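Local atomic coordinates of protein-glutamine deamidase Cif (Burkholderia pseudomallei, PDB entry 3GQM), a protein that deamidates a glutamine side chain of host NEDD8 to glutamate, which shuts down cullin-RING ubiquitin ligases and blocks the host cell cycle. Residues A[203-206]-A[207-210]. Residues are numbered along the deposited sequence; the frame is centred on the assembly and turned at random.
Sequences PVSL and DELN
Glu208 runs its side chain alongside Ser205, and it can be followed outward from the backbone. Glu208 CB sits 3.8 Å from Ser205 CB. The next carbon comes nearer: with CG anti to its own carbonyl carbon (chi1 -61°), the chain heads back toward the start of the helix, and Glu208 CG lies 3.6 Å from Ser205 CB. Beyond that the chain is extended, passing alongside the serine methylene, and carboxylate atom OE2 of Glu208 is still 3.8 Å from Ser205 CB. That oxygen takes its hydrogen bond from outside the turn, with Ser231 OG of helix 222-233.

Ser205 itself caps the helix. It is the N-cap of helix 206-212: Ser205 OG, turned anti to the backbone N (chi1 170°), accepts from Glu208 N at 2.9 Å. The capping bond is nearly straight, though the exact place of OG is less sure because the model crowds it. It gives a first-turn N-H an acceptor where a regular i to i-4 helical bond is not available. The regular bonding of the helix starts from the same residue, Leu209 N giving its hydrogen to Ser205 O at 2.9 Å, followed by Asn210 N to Leu206 O at 2.8 Å.

Just before the cap, Val204 adds an apolar contact. Val204 CG1 reaches Leu209 CG at 3.7 Å, and the two side chains cross at about a right angle. Leu209 is buried, packing also on Phe135 of helix 135-139 and Ile232 of helix 222-233, while Val204 bonds through its backbone with Ala175 and touches Ile177 on strand 176-178. The side chain of Val204 is about 9 Å from that of Gln179, a probable active-site residue.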
ATOM      1  N   PRO A 203       8.069 -13.734   0.595  1.00 25.47           N
ATOM      2  CA  PRO A 203       9.156 -12.855   1.084  1.00 25.60           C
ATOM      3  C   PRO A 203       9.978 -12.306  -0.082  1.00 26.69           C
ATOM      4  O   PRO A 203      10.170 -12.995  -1.100  1.00 25.34           O
ATOM      5  CB  PRO A 203      10.024 -13.766   1.946  1.00 26.47           C
ATOM      6  CG  PRO A 203       9.266 -15.155   2.018  1.00 25.34           C
ATOM      7  CD  PRO A 203       8.291 -15.167   0.906  1.00 25.86           C
ATOM      8  N   VAL A 204      10.428 -11.063   0.074  1.00 26.98           N
ATOM      9  CA  VAL A 204      11.231 -10.384  -0.921  1.00 29.34           C
ATOM     10  C   VAL A 204      12.655 -10.198  -0.400  1.00 29.72           C
ATOM     11  O   VAL A 204      12.899 -10.057   0.825  1.00 29.73           O
ATOM     12  CB  VAL A 204      10.589  -9.009  -1.313  1.00 29.12           C
ATOM     13  CG1 VAL A 204      11.576  -8.186  -2.047  1.00 31.07           C
ATOM     14  CG2 VAL A 204       9.381  -9.285  -2.191  1.00 30.14           C
ATOM     15  N   SER A 205      13.607 -10.242  -1.331  1.00 29.14           N
ATOM     16  CA  SER A 205      15.004 -10.066  -0.990  1.00 29.92           C
ATOM     17  C   SER A 205      15.299  -8.645  -0.468  1.00 29.97           C
ATOM     18  O   SER A 205      15.098  -7.675  -1.202  1.00 30.34           O
ATOM     19  CB  SER A 205      15.867 -10.339  -2.232  1.00 29.78           C
ATOM     20  OG  SER A 205      17.196  -9.950  -1.942  1.00 30.06           O
ATOM     21  N   LEU A 206      15.800  -8.510   0.763  1.00 31.07           N
ATOM     22  CA  LEU A 206      16.258  -7.186   1.252  1.00 33.15           C
ATOM     23  C   LEU A 206      17.384  -6.627   0.383  1.00 33.80           C
ATOM     24  O   LEU A 206      17.487  -5.397   0.173  1.00 35.09           O
ATOM     25  CB  LEU A 206      16.624  -7.211   2.737  1.00 33.50           C
ATOM     26  CG  LEU A 206      15.297  -7.106   3.514  1.00 36.05           C
ATOM     27  CD1 LEU A 206      15.187  -8.191   4.556  1.00 38.40           C
ATOM     28  CD2 LEU A 206      15.116  -5.726   4.105  1.00 34.97           C
ATOM     29  N   ASP A 207      18.168  -7.554  -0.160  1.00 33.24           N
ATOM     30  CA  ASP A 207      19.201  -7.303  -1.154  1.00 34.62           C
ATOM     31  C   ASP A 207      18.690  -6.668  -2.412  1.00 33.34           C
ATOM     32  O   ASP A 207      19.187  -5.647  -2.837  1.00 34.01           O
ATOM     33  CB  ASP A 207      19.756  -8.645  -1.600  1.00 36.07           C
ATOM     34  CG  ASP A 207      21.201  -8.671  -1.617  1.00 39.91           C
ATOM     35  OD1 ASP A 207      21.751  -8.656  -2.740  1.00 45.52           O
ATOM     36  OD2 ASP A 207      21.779  -8.725  -0.492  1.00 46.77           O
ATOM     37  N   GLU A 208      17.722  -7.305  -3.055  1.00 32.50           N
ATOM     38  CA  GLU A 208      17.141  -6.682  -4.224  1.00 32.34           C
ATOM     39  C   GLU A 208      16.460  -5.362  -3.895  1.00 31.07           C
ATOM     40  O   GLU A 208      16.566  -4.411  -4.669  1.00 30.26           O
ATOM     41  CB  GLU A 208      16.171  -7.636  -4.893  1.00 33.42           C
ATOM     42  CG  GLU A 208      16.815  -8.922  -5.372  1.00 36.38           C
ATOM     43  CD  GLU A 208      15.883  -9.689  -6.278  1.00 39.86           C
ATOM     44  OE1 GLU A 208      16.254  -9.944  -7.435  1.00 46.11           O
ATOM     45  OE2 GLU A 208      14.752  -9.984  -5.881  1.00 41.94           O
ATOM     46  N   LEU A 209      15.743  -5.310  -2.769  1.00 29.58           N
ATOM     47  CA  LEU A 209      15.084  -4.066  -2.336  1.00 29.71           C
ATOM     48  C   LEU A 209      16.115  -2.941  -2.172  1.00 30.00           C
ATOM     49  O   LEU A 209      15.866  -1.801  -2.574  1.00 29.36           O
ATOM     50  CB  LEU A 209      14.296  -4.235  -1.011  1.00 27.98           C
ATOM     51  CG  LEU A 209      12.892  -4.835  -1.139  1.00 30.97           C
ATOM     52  CD1 LEU A 209      12.318  -5.162   0.239  1.00 30.45           C
ATOM     53  CD2 LEU A 209      11.984  -3.864  -1.911  1.00 29.32           C
ATOM     54  N   ASN A 210      17.256  -3.272  -1.564  1.00 30.34           N
ATOM     55  CA  ASN A 210      18.299  -2.272  -1.401  1.00 31.94           C
ATOM     56  C   ASN A 210      18.784  -1.706  -2.742  1.00 32.02           C
ATOM     57  O   ASN A 210      18.985  -0.488  -2.875  1.00 32.32           O
ATOM     58  CB  ASN A 210      19.475  -2.788  -0.617  1.00 32.47           C
ATOM     59  CG  ASN A 210      20.427  -1.671  -0.286  1.00 36.55           C
ATOM     60  OD1 ASN A 210      20.007  -0.642   0.295  1.00 40.15           O
ATOM     61  ND2 ASN A 210      21.689  -1.795  -0.733  1.00 38.28           N
TER